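Local coordinates for protein 1-pyrroline-5-carboxylate dehydrogenase (Thermus thermophilus, PDB 1UZB) that probably oxidises the ring-opened, semialdehyde form of 1-pyrroline-5-carboxylate to glutamate with a nicotinamide cofactor, as an aldehyde dehydrogenase family member, at residues A[110-115]-A[220-225]; A[185-190]-A[213-218]; A[294-299]-A[433-438]; A[458-463]-A[467-472]. All blocks are in the same frame, centred on the assembly; numbering follows the deposited sequence.

Contact 1. Residues A[110-115]-A[220-225]; sequences RRRKRE and FEIFHE
Glu221 is the first residue of 220-225 to meet Arg112: its OE1 takes a nearly straight hydrogen bond from Arg112 NH1 (3.0 Å, 170°), the hydrogen-bonded part of a salt bridge. The oxygen lies in the guanidinium plane, whereas the nitrogen stands above the carboxylate plane, the two planes being 68° apart. Glu221 OE2 turns to Arg36, so this carboxylate is shared between two arginines. Next comes Ile222, whose CG1 comes obliquely to 4.0 Å from Arg112 NH2, an apolar neighbour of the charged group. Arg112 sits at the N-cap position of helix 113-124, in the break after helix 95-111, and joins that junction to helix 213-226 through a salt-bridge network. Its chain bends at chi3 (62°), which lets NE and NH1 grip Glu115 side-on, NE to OE1 at 3.0 Å and NH1 to OE2 at 2.7 Å. An alanine at Arg112 would remove the positive centre between Glu115 and Glu221 and would probably leave the two carboxylates facing each other across 4.8 Å (OE2 to OE1). One water donates to both of those oxygens. One turn on, Glu225 OE2 accepts from a second water at 2.6 Å, which Arg112 NH2 reaches only weakly.

Contact 2. Residues A[185-190]-A[213-218]; sequences FPVAIF and VVVGAK
Val215 carries CG1 between its backbone N and carbonyl carbon (chi1 75°) and CG2 anti to the N, which spreads the two methyls over two neighbours: CG1 meets Pro186, CG2 meets Val187. On Val187 the chi1 of 177° sets CG1 anti to the N and leaves CG2 beside it, pointing at the valine opposite. The first pair is ordinary packing, Val215 CG1 lying 3.6 Å from Pro186 CB and also touching CG of the proline ring. The second is tight: Val187 CG2 and Val215 CG2 are 3.2 Å apart, less than the usual van der Waals distance. Both pairs cross at about a right angle. The contact sets the turn leading into helix 188-199 against the first turns of helix 213-226, two helices that are linked through strand 203-207 of the sheet containing 165-180. Leu120 of helix 113-124 packs on both Pro186 and Val187, and Asp134 of helix 128-149 also touches them. Phe190 reaches helix 213-226 at the next residue, Gly216. Its ring covers this glycine, the CA lying 4.3 Å from the ring centroid and 29° off the normal, an off-centre CH-pi contact. The carbonyl of Gly216 approaches the ring obliquely, with O 3.7 Å from Phe190 CE2.

Contact 3. Residues A[294-299]-A[433-438]; sequences AIIVDE and EALEVA
Ile296 lays CG2 and CD1 against helix 431-439, overlapping Ala434, Ala438 and the end of Leu435. This is helix-on-sheet packing in an alpha/beta domain: strand 293-297 is an inner strand of a seven-stranded, mostly parallel sheet, flanked by 325-331 and 446-450, and the helix runs antiparallel to it, the short axes 9.4 Å apart at 176°. Alanines one turn apart, Ala434 and Ala438, present only methyls to the strand, which lets the larger isoleucine fill the space between the two backbones. Its CG2, anti to the backbone N (chi1 -66° for CG1), touches Ala434 CB at 3.7 Å. The other branch runs out beside the backbone N and extends through chi2 171°, carrying CD1 onto the helix between the two alanines. There CD1 also lies 3.8 Å from Ala434 O, a carbonyl already taken by the N-H of Ala438 one turn on. A glycine in place of Ile296 would probably open a gap between strand and helix where CG2 and CD1 now fill the space against Ala434 and Ala438. Phe464 packs against Ile296, Leu435 and Ala438 and so continues this apolar layer. Ile295 and Val297 point to the other face of the sheet, where helix 303-315 covers them. Leu435 starts away from the strand, but its end swings back, and its CD2 comes to 4.0 Å from Ile296 CD1.

Contact 4. Residues A[458-463]-A[467-472]; sequences EWARRE and GNLYFN
Leu469 and Phe471, two residues apart on strand 468-471, both point at helix 454-463 and make the close part of this contact with Ala460 and Arg461. Leu469 pushes CD2 against the helix backbone, 3.3 Å from Ala460 O and 3.9 Å from Arg461 CA. Phe471 goes in beside it: CE1 lies 3.9 Å from Ala460 CB, met obliquely, while the backbone N of Arg461 sits in the ring plane at the edge, 3.8 Å from CZ. Val449 of strand 446-450 packs on both Ala460 and Phe471 and extends this apolar layer. The apolar packing gives way to a polar side at the Arg461 guanidinium. The arginine chain leaves anti to the backbone N and bends at chi3 (-59°), which brings the guanidinium obliquely up to Phe471, NH2 3.7 Å from CE2, the planes 83° apart. Arg461 NE is held by a salt bridge to Glu458 OE2 (2.9 Å), met on the syn side of the carboxylate. This polar side faces other subunits: Arg461 NH1 pairs with Glu168 of one neighbouring subunit and Glu458 OE1 with Arg100 of another. Strand 468-471 pairs in a parallel ladder with a strand of the first of these subunits, so the sheet runs on across the interface. The helix and strand axes lie 9.6 Å apart and almost antiparallel (175°), as befits the second half of a beta-alpha-beta crossover, here strand 446-450, helix 454-463 and strand 468-471.

How the contacts relate
The four contacts form two pairs in different parts of the subunit. Contacts 1 and 2 share helix 213-226, their centres about 11 Å apart. Between them the rings of Phe220 and Phe190 pack together, Phe220 CE1 lying 3.6 Å from Phe190 CZ. Glu115 OE2 lies 3.4 Å from Lys218 NZ in a long, weak ion pair. Contacts 3 and 4 lie on one sheet, also about 11 Å apart between centres, and touch through Leu435, whose CD1 is 3.5 Å from Trp459 CE2. Between the pairs no atoms meet: contacts 2 and 4 approach to about 11 Å at their nearest atoms, while contacts 1 and 3 are about 43 Å apart between centres, on opposite sides of the chain's centre.

Contact 1. Residues A[110-115]-A[220-225]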
# COMPACT_ATOMS: atom_id res chain seq x y z
N ARG A 110 -1.55 29.71 17.43
CA ARG A 110 -2.78 29.25 18.06
C ARG A 110 -2.96 29.88 19.45
O ARG A 110 -4.08 30.22 19.84
CB ARG A 110 -2.78 27.72 18.17
CG ARG A 110 -4.10 27.13 18.64
CD ARG A 110 -4.08 25.60 18.66
NE ARG A 110 -3.94 25.01 17.33
CZ ARG A 110 -2.82 24.50 16.84
NH1 ARG A 110 -2.80 23.98 15.61
NH2 ARG A 110 -1.71 24.49 17.57
N ARG A 111 -1.87 30.05 20.18
CA ARG A 111 -1.95 30.66 21.51
C ARG A 111 -2.19 32.17 21.47
O ARG A 111 -2.52 32.77 22.49
CB ARG A 111 -0.69 30.33 22.32
CG ARG A 111 -0.61 28.87 22.71
CD ARG A 111 0.77 28.45 23.18
NE ARG A 111 0.80 27.02 23.45
CZ ARG A 111 1.83 26.23 23.17
NH1 ARG A 111 2.92 26.72 22.60
NH2 ARG A 111 1.76 24.93 23.44
N ARG A 112 -2.03 32.78 20.30
CA ARG A 112 -2.25 34.22 20.14
C ARG A 112 -3.45 34.49 19.24
O ARG A 112 -3.60 35.59 18.70
CB ARG A 112 -1.00 34.89 19.54
CG ARG A 112 0.20 34.90 20.47
CD ARG A 112 1.38 35.65 19.86
NE ARG A 112 1.08 37.06 19.62
CZ ARG A 112 1.97 37.95 19.19
NH1 ARG A 112 1.61 39.21 18.99
NH2 ARG A 112 3.22 37.57 18.96
N LYS A 113 -4.30 33.49 19.09
CA LYS A 113 -5.48 33.57 18.23
C LYS A 113 -6.39 34.78 18.47
O LYS A 113 -6.67 35.53 17.53
CB LYS A 113 -6.29 32.28 18.35
CG LYS A 113 -7.47 32.17 17.41
CD LYS A 113 -7.81 30.72 17.10
CE LYS A 113 -8.04 29.90 18.36
NZ LYS A 113 -8.50 28.52 18.03
N ARG A 114 -6.84 34.98 19.70
CA ARG A 114 -7.73 36.10 20.00
C ARG A 114 -7.09 37.46 19.68
O ARG A 114 -7.75 38.36 19.16
CB ARG A 114 -8.17 36.05 21.46
CG ARG A 114 -9.05 34.85 21.83
CD ARG A 114 -10.45 34.95 21.21
NE ARG A 114 -10.60 34.17 19.98
CZ ARG A 114 -10.72 32.85 19.93
NH1 ARG A 114 -10.71 32.13 21.05
NH2 ARG A 114 -10.86 32.24 18.77
N GLU A 115 -5.81 37.60 19.99
CA GLU A 115 -5.09 38.84 19.72
C GLU A 115 -5.05 39.12 18.22
O GLU A 115 -5.29 40.24 17.78
CB GLU A 115 -3.65 38.74 20.25
CG GLU A 115 -2.87 40.03 20.13
CD GLU A 115 -1.37 39.82 20.26
OE1 GLU A 115 -0.96 38.84 20.91
OE2 GLU A 115 -0.61 40.64 19.71
N PHE A 220 5.04 38.19 12.02
CA PHE A 220 6.49 38.06 12.08
C PHE A 220 7.02 37.93 13.50
O PHE A 220 8.07 37.33 13.71
CB PHE A 220 7.19 39.20 11.33
CG PHE A 220 7.56 38.83 9.92
CD1 PHE A 220 6.58 38.79 8.93
CD2 PHE A 220 8.85 38.42 9.61
CE1 PHE A 220 6.88 38.32 7.66
CE2 PHE A 220 9.16 37.95 8.34
CZ PHE A 220 8.17 37.90 7.36
N GLU A 221 6.29 38.47 14.47
CA GLU A 221 6.71 38.31 15.86
C GLU A 221 6.66 36.81 16.15
O GLU A 221 7.52 36.28 16.85
CB GLU A 221 5.76 39.03 16.81
CG GLU A 221 5.92 40.54 16.86
CD GLU A 221 5.01 41.17 17.90
OE1 GLU A 221 3.78 40.98 17.81
OE2 GLU A 221 5.52 41.85 18.82
N ILE A 222 5.65 36.14 15.60
CA ILE A 222 5.51 34.71 15.78
C ILE A 222 6.65 33.96 15.09
O ILE A 222 7.24 33.04 15.67
CB ILE A 222 4.15 34.22 15.24
CG1 ILE A 222 3.02 34.77 16.13
CG2 ILE A 222 4.10 32.69 15.23
CD1 ILE A 222 1.62 34.55 15.57
N PHE A 223 6.98 34.35 13.87
CA PHE A 223 8.08 33.69 13.16
C PHE A 223 9.39 33.85 13.95
O PHE A 223 10.18 32.92 14.06
CB PHE A 223 8.29 34.27 11.76
CG PHE A 223 7.15 34.01 10.80
CD1 PHE A 223 6.31 32.91 10.94
CD2 PHE A 223 6.96 34.85 9.70
CE1 PHE A 223 5.29 32.65 10.00
CE2 PHE A 223 5.95 34.60 8.77
CZ PHE A 223 5.12 33.50 8.92
N HIS A 224 9.60 35.05 14.50
CA HIS A 224 10.80 35.32 15.27
C HIS A 224 10.86 34.45 16.52
O HIS A 224 11.87 33.82 16.80
CB HIS A 224 10.86 36.80 15.67
CG HIS A 224 12.07 37.15 16.49
ND1 HIS A 224 13.34 37.17 15.98
CD2 HIS A 224 12.19 37.48 17.80
CE1 HIS A 224 14.20 37.49 16.93
NE2 HIS A 224 13.52 37.69 18.05
N GLU A 225 9.76 34.41 17.26
CA GLU A 225 9.71 33.61 18.48
C GLU A 225 9.90 32.13 18.17
O GLU A 225 10.54 31.41 18.94
CB GLU A 225 8.40 33.84 19.22
CG GLU A 225 8.28 33.04 20.50
CD GLU A 225 7.10 33.45 21.35
OE1 GLU A 225 6.81 32.74 22.34
OE2 GLU A 225 6.46 34.47 21.04
O HOH W 1 4.24 34.33 19.65
O HOH W 2 2.05 41.94 19.50

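Contact 2. Residues A[185-190]-A[213-218]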
# COMPACT_ATOMS: atom_id res chain seq x y z
N PHE A 185 -7.06 39.07 3.43
CA PHE A 185 -6.78 37.92 4.29
C PHE A 185 -5.31 38.09 4.66
O PHE A 185 -4.46 37.28 4.30
CB PHE A 185 -7.00 36.60 3.56
CG PHE A 185 -8.45 36.27 3.36
CD1 PHE A 185 -9.12 36.69 2.21
CD2 PHE A 185 -9.16 35.57 4.33
CE1 PHE A 185 -10.48 36.42 2.05
CE2 PHE A 185 -10.52 35.30 4.18
CZ PHE A 185 -11.18 35.73 3.03
N PRO A 186 -5.01 39.17 5.41
CA PRO A 186 -3.67 39.54 5.85
C PRO A 186 -2.97 38.66 6.88
O PRO A 186 -1.82 38.90 7.22
CB PRO A 186 -3.86 40.97 6.33
CG PRO A 186 -5.20 40.92 6.94
CD PRO A 186 -6.01 40.09 5.98
N VAL A 187 -3.68 37.67 7.40
CA VAL A 187 -3.05 36.73 8.31
C VAL A 187 -2.98 35.41 7.54
O VAL A 187 -1.91 34.86 7.33
CB VAL A 187 -3.83 36.54 9.63
CG1 VAL A 187 -3.12 35.49 10.49
CG2 VAL A 187 -3.90 37.85 10.38
N ALA A 188 -4.13 34.92 7.09
CA ALA A 188 -4.20 33.66 6.36
C ALA A 188 -3.35 33.55 5.09
O ALA A 188 -2.45 32.72 5.01
CB ALA A 188 -5.65 33.33 6.03
N ILE A 189 -3.65 34.37 4.08
CA ILE A 189 -2.91 34.30 2.83
C ILE A 189 -1.47 34.78 2.98
O ILE A 189 -0.55 34.23 2.38
CB ILE A 189 -3.66 35.07 1.72
CG1 ILE A 189 -4.99 34.37 1.45
CG2 ILE A 189 -2.83 35.12 0.44
CD1 ILE A 189 -5.86 35.05 0.42
N PHE A 190 -1.27 35.79 3.81
CA PHE A 190 0.07 36.31 4.10
C PHE A 190 0.91 35.13 4.62
O PHE A 190 2.01 34.87 4.13
CB PHE A 190 -0.05 37.40 5.17
CG PHE A 190 1.25 38.02 5.58
CD1 PHE A 190 1.88 38.95 4.77
CD2 PHE A 190 1.83 37.71 6.81
CE1 PHE A 190 3.07 39.57 5.17
CE2 PHE A 190 3.01 38.32 7.22
CZ PHE A 190 3.63 39.25 6.40
N VAL A 213 -0.40 46.24 7.41
CA VAL A 213 0.98 46.10 7.86
C VAL A 213 1.14 45.73 9.34
O VAL A 213 2.10 45.05 9.71
CB VAL A 213 1.78 47.40 7.59
CG1 VAL A 213 1.88 47.64 6.10
CG2 VAL A 213 1.12 48.58 8.29
N VAL A 214 0.21 46.15 10.19
CA VAL A 214 0.33 45.83 11.60
C VAL A 214 0.15 44.35 11.90
O VAL A 214 0.95 43.75 12.62
CB VAL A 214 -0.68 46.63 12.46
CG1 VAL A 214 -0.62 46.17 13.91
CG2 VAL A 214 -0.36 48.12 12.38
N VAL A 215 -0.89 43.74 11.35
CA VAL A 215 -1.10 42.32 11.61
C VAL A 215 0.02 41.49 10.97
O VAL A 215 0.36 40.42 11.47
CB VAL A 215 -2.48 41.85 11.12
CG1 VAL A 215 -2.51 41.72 9.61
CG2 VAL A 215 -2.83 40.53 11.80
N GLY A 216 0.59 41.99 9.88
CA GLY A 216 1.69 41.28 9.24
C GLY A 216 2.89 41.28 10.17
O GLY A 216 3.63 40.29 10.27
N ALA A 217 3.09 42.40 10.87
CA ALA A 217 4.20 42.50 11.81
C ALA A 217 3.99 41.51 12.95
O ALA A 217 4.94 40.88 13.41
CB ALA A 217 4.29 43.92 12.35
N LYS A 218 2.75 41.37 13.41
CA LYS A 218 2.46 40.44 14.50
C LYS A 218 2.72 39.00 14.07
O LYS A 218 3.14 38.17 14.88
CB LYS A 218 1.03 40.61 15.00
CG LYS A 218 0.80 41.93 15.70
CD LYS A 218 -0.56 41.99 16.38
CE LYS A 218 -0.73 43.29 17.16
NZ LYS A 218 -1.97 43.27 17.98

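Contact 3. Residues A[294-299]-A[433-438]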
# COMPACT_ATOMS: atom_id res chain seq x y z
N ALA A 294 -20.12 33.72 -9.66
CA ALA A 294 -21.56 33.61 -9.71
C ALA A 294 -22.13 32.39 -9.00
O ALA A 294 -21.47 31.35 -8.88
CB ALA A 294 -22.03 33.59 -11.16
N ILE A 295 -23.36 32.55 -8.53
CA ILE A 295 -24.10 31.46 -7.93
C ILE A 295 -25.33 31.35 -8.82
O ILE A 295 -26.02 32.35 -9.08
CB ILE A 295 -24.58 31.75 -6.49
CG1 ILE A 295 -23.39 31.70 -5.53
CG2 ILE A 295 -25.64 30.72 -6.09
CD1 ILE A 295 -23.73 32.07 -4.10
N ILE A 296 -25.57 30.15 -9.32
CA ILE A 296 -26.72 29.86 -10.16
C ILE A 296 -27.77 29.19 -9.29
O ILE A 296 -27.45 28.33 -8.48
CB ILE A 296 -26.39 28.85 -11.28
CG1 ILE A 296 -25.38 29.44 -12.27
CG2 ILE A 296 -27.67 28.42 -12.00
CD1 ILE A 296 -24.85 28.44 -13.27
N VAL A 297 -29.03 29.59 -9.45
CA VAL A 297 -30.11 28.95 -8.72
C VAL A 297 -31.20 28.60 -9.73
O VAL A 297 -31.62 29.46 -10.50
CB VAL A 297 -30.73 29.86 -7.63
CG1 VAL A 297 -31.76 29.06 -6.84
CG2 VAL A 297 -29.66 30.39 -6.71
N ASP A 298 -31.63 27.34 -9.76
CA ASP A 298 -32.70 26.98 -10.67
C ASP A 298 -34.00 26.75 -9.90
O ASP A 298 -34.03 26.85 -8.68
CB ASP A 298 -32.34 25.77 -11.56
CG ASP A 298 -32.19 24.46 -10.80
OD1 ASP A 298 -32.91 24.25 -9.80
OD2 ASP A 298 -31.37 23.63 -11.24
N GLU A 299 -35.08 26.45 -10.62
CA GLU A 299 -36.38 26.28 -9.99
C GLU A 299 -36.57 25.09 -9.06
O GLU A 299 -37.56 25.03 -8.33
CB GLU A 299 -37.49 26.26 -11.05
CG GLU A 299 -37.42 25.06 -11.99
CD GLU A 299 -38.53 25.08 -13.03
OE1 GLU A 299 -38.61 26.07 -13.80
OE2 GLU A 299 -39.32 24.12 -13.09
N GLU A 433 -28.58 28.26 -20.30
CA GLU A 433 -28.27 29.68 -20.44
C GLU A 433 -27.54 30.16 -19.18
O GLU A 433 -26.65 31.01 -19.26
CB GLU A 433 -29.55 30.49 -20.65
CG GLU A 433 -29.32 31.95 -20.95
CD GLU A 433 -30.59 32.66 -21.38
OE1 GLU A 433 -31.14 32.30 -22.44
OE2 GLU A 433 -31.04 33.57 -20.66
N ALA A 434 -27.91 29.62 -18.03
CA ALA A 434 -27.26 30.01 -16.78
C ALA A 434 -25.77 29.67 -16.83
O ALA A 434 -24.94 30.48 -16.44
CB ALA A 434 -27.92 29.30 -15.60
N LEU A 435 -25.44 28.48 -17.31
CA LEU A 435 -24.05 28.07 -17.41
C LEU A 435 -23.30 28.94 -18.42
O LEU A 435 -22.14 29.30 -18.20
CB LEU A 435 -23.94 26.60 -17.82
CG LEU A 435 -24.30 25.58 -16.73
CD1 LEU A 435 -24.36 24.19 -17.33
CD2 LEU A 435 -23.27 25.64 -15.61
N GLU A 436 -23.96 29.28 -19.52
CA GLU A 436 -23.34 30.12 -20.54
C GLU A 436 -22.97 31.47 -19.94
O GLU A 436 -21.85 31.95 -20.12
CB GLU A 436 -24.30 30.32 -21.72
CG GLU A 436 -24.46 29.09 -22.60
CD GLU A 436 -25.52 29.26 -23.67
OE1 GLU A 436 -25.64 28.37 -24.53
OE2 GLU A 436 -26.23 30.29 -23.65
N VAL A 437 -23.91 32.08 -19.23
CA VAL A 437 -23.67 33.37 -18.59
C VAL A 437 -22.61 33.25 -17.51
O VAL A 437 -21.74 34.11 -17.37
CB VAL A 437 -24.98 33.94 -17.99
CG1 VAL A 437 -24.69 35.17 -17.14
CG2 VAL A 437 -25.95 34.31 -19.11
N ALA A 438 -22.66 32.16 -16.75
CA ALA A 438 -21.70 31.94 -15.68
C ALA A 438 -20.27 31.90 -16.23
O ALA A 438 -19.36 32.50 -15.66
CB ALA A 438 -22.01 30.64 -14.95

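Contact 4. Residues A[458-463]-A[467-472]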
# COMPACT_ATOMS: atom_id res chain seq x y z
N GLU A 458 -24.36 17.62 -11.85
CA GLU A 458 -23.28 16.91 -12.51
C GLU A 458 -22.87 17.59 -13.81
O GLU A 458 -21.72 17.52 -14.22
CB GLU A 458 -23.68 15.44 -12.74
CG GLU A 458 -23.99 14.70 -11.44
CD GLU A 458 -22.83 14.70 -10.44
OE1 GLU A 458 -23.05 14.27 -9.28
OE2 GLU A 458 -21.72 15.13 -10.80
N TRP A 459 -23.82 18.27 -14.45
CA TRP A 459 -23.55 19.02 -15.67
C TRP A 459 -22.59 20.16 -15.30
O TRP A 459 -21.58 20.39 -15.96
CB TRP A 459 -24.87 19.56 -16.22
CG TRP A 459 -24.81 20.31 -17.51
CD1 TRP A 459 -23.71 20.55 -18.28
CD2 TRP A 459 -25.91 20.93 -18.18
NE1 TRP A 459 -24.06 21.28 -19.39
CE2 TRP A 459 -25.41 21.53 -19.36
CE3 TRP A 459 -27.28 21.04 -17.90
CZ2 TRP A 459 -26.22 22.23 -20.26
CZ3 TRP A 459 -28.09 21.74 -18.80
CH2 TRP A 459 -27.56 22.32 -19.96
N ALA A 460 -22.91 20.86 -14.21
CA ALA A 460 -22.07 21.95 -13.74
C ALA A 460 -20.68 21.45 -13.31
O ALA A 460 -19.69 22.15 -13.50
CB ALA A 460 -22.74 22.65 -12.57
N ARG A 461 -20.62 20.25 -12.73
CA ARG A 461 -19.34 19.69 -12.31
C ARG A 461 -18.41 19.58 -13.50
O ARG A 461 -17.20 19.76 -13.37
CB ARG A 461 -19.56 18.30 -11.69
CG ARG A 461 -18.28 17.61 -11.21
CD ARG A 461 -18.60 16.25 -10.59
NE ARG A 461 -19.50 16.39 -9.45
CZ ARG A 461 -19.12 16.58 -8.20
NH1 ARG A 461 -17.82 16.62 -7.89
NH2 ARG A 461 -20.02 16.77 -7.25
N ARG A 462 -18.98 19.31 -14.67
CA ARG A 462 -18.20 19.16 -15.89
C ARG A 462 -18.04 20.43 -16.71
O ARG A 462 -17.02 20.60 -17.39
CB ARG A 462 -18.84 18.09 -16.79
CG ARG A 462 -19.08 16.74 -16.14
CD ARG A 462 -19.50 15.70 -17.18
NE ARG A 462 -20.70 16.09 -17.92
CZ ARG A 462 -21.93 16.03 -17.43
NH1 ARG A 462 -22.14 15.61 -16.20
NH2 ARG A 462 -22.96 16.41 -18.19
N GLU A 463 -19.02 21.34 -16.65
CA GLU A 463 -18.98 22.54 -17.48
C GLU A 463 -18.96 23.94 -16.87
O GLU A 463 -18.75 24.91 -17.60
CB GLU A 463 -20.12 22.46 -18.50
CG GLU A 463 -20.02 21.27 -19.45
CD GLU A 463 -18.79 21.33 -20.33
OE1 GLU A 463 -18.64 22.33 -21.07
OE2 GLU A 463 -17.97 20.38 -20.29
N GLY A 467 -12.33 27.14 -10.79
CA GLY A 467 -11.45 26.26 -10.04
C GLY A 467 -12.03 25.71 -8.75
O GLY A 467 -11.61 24.65 -8.29
N ASN A 468 -12.98 26.43 -8.16
CA ASN A 468 -13.62 26.02 -6.92
C ASN A 468 -15.12 26.17 -7.07
O ASN A 468 -15.65 27.29 -7.07
CB ASN A 468 -13.12 26.85 -5.73
CG ASN A 468 -11.74 26.43 -5.27
OD1 ASN A 468 -10.72 26.77 -5.88
ND2 ASN A 468 -11.70 25.67 -4.18
N LEU A 469 -15.80 25.03 -7.19
CA LEU A 469 -17.24 24.98 -7.39
C LEU A 469 -17.93 24.36 -6.18
O LEU A 469 -17.46 23.37 -5.63
CB LEU A 469 -17.52 24.16 -8.65
CG LEU A 469 -18.94 23.96 -9.16
CD1 LEU A 469 -19.59 25.30 -9.48
CD2 LEU A 469 -18.90 23.08 -10.41
N TYR A 470 -19.06 24.94 -5.78
CA TYR A 470 -19.80 24.47 -4.62
C TYR A 470 -21.28 24.28 -4.91
O TYR A 470 -21.90 25.15 -5.54
CB TYR A 470 -19.65 25.46 -3.46
CG TYR A 470 -18.22 25.80 -3.12
CD1 TYR A 470 -17.52 26.78 -3.84
CD2 TYR A 470 -17.55 25.14 -2.09
CE1 TYR A 470 -16.19 27.09 -3.53
CE2 TYR A 470 -16.24 25.44 -1.78
CZ TYR A 470 -15.56 26.41 -2.49
OH TYR A 470 -14.25 26.71 -2.16
N PHE A 471 -21.84 23.16 -4.46
CA PHE A 471 -23.25 22.87 -4.67
C PHE A 471 -24.05 22.92 -3.37
O PHE A 471 -23.71 22.25 -2.39
CB PHE A 471 -23.45 21.50 -5.32
CG PHE A 471 -22.78 21.34 -6.65
CD1 PHE A 471 -22.60 22.42 -7.50
CD2 PHE A 471 -22.36 20.08 -7.07
CE1 PHE A 471 -22.02 22.25 -8.75
CE2 PHE A 471 -21.77 19.90 -8.31
CZ PHE A 471 -21.60 20.99 -9.16
N ASN A 472 -25.12 23.71 -3.39
CA ASN A 472 -26.02 23.86 -2.26
C ASN A 472 -25.38 24.33 -0.96
O ASN A 472 -25.74 23.89 0.13
CB ASN A 472 -26.82 22.57 -2.07
CG ASN A 472 -27.73 22.29 -3.25
OD1 ASN A 472 -28.38 23.21 -3.76
ND2 ASN A 472 -27.78 21.05 -3.70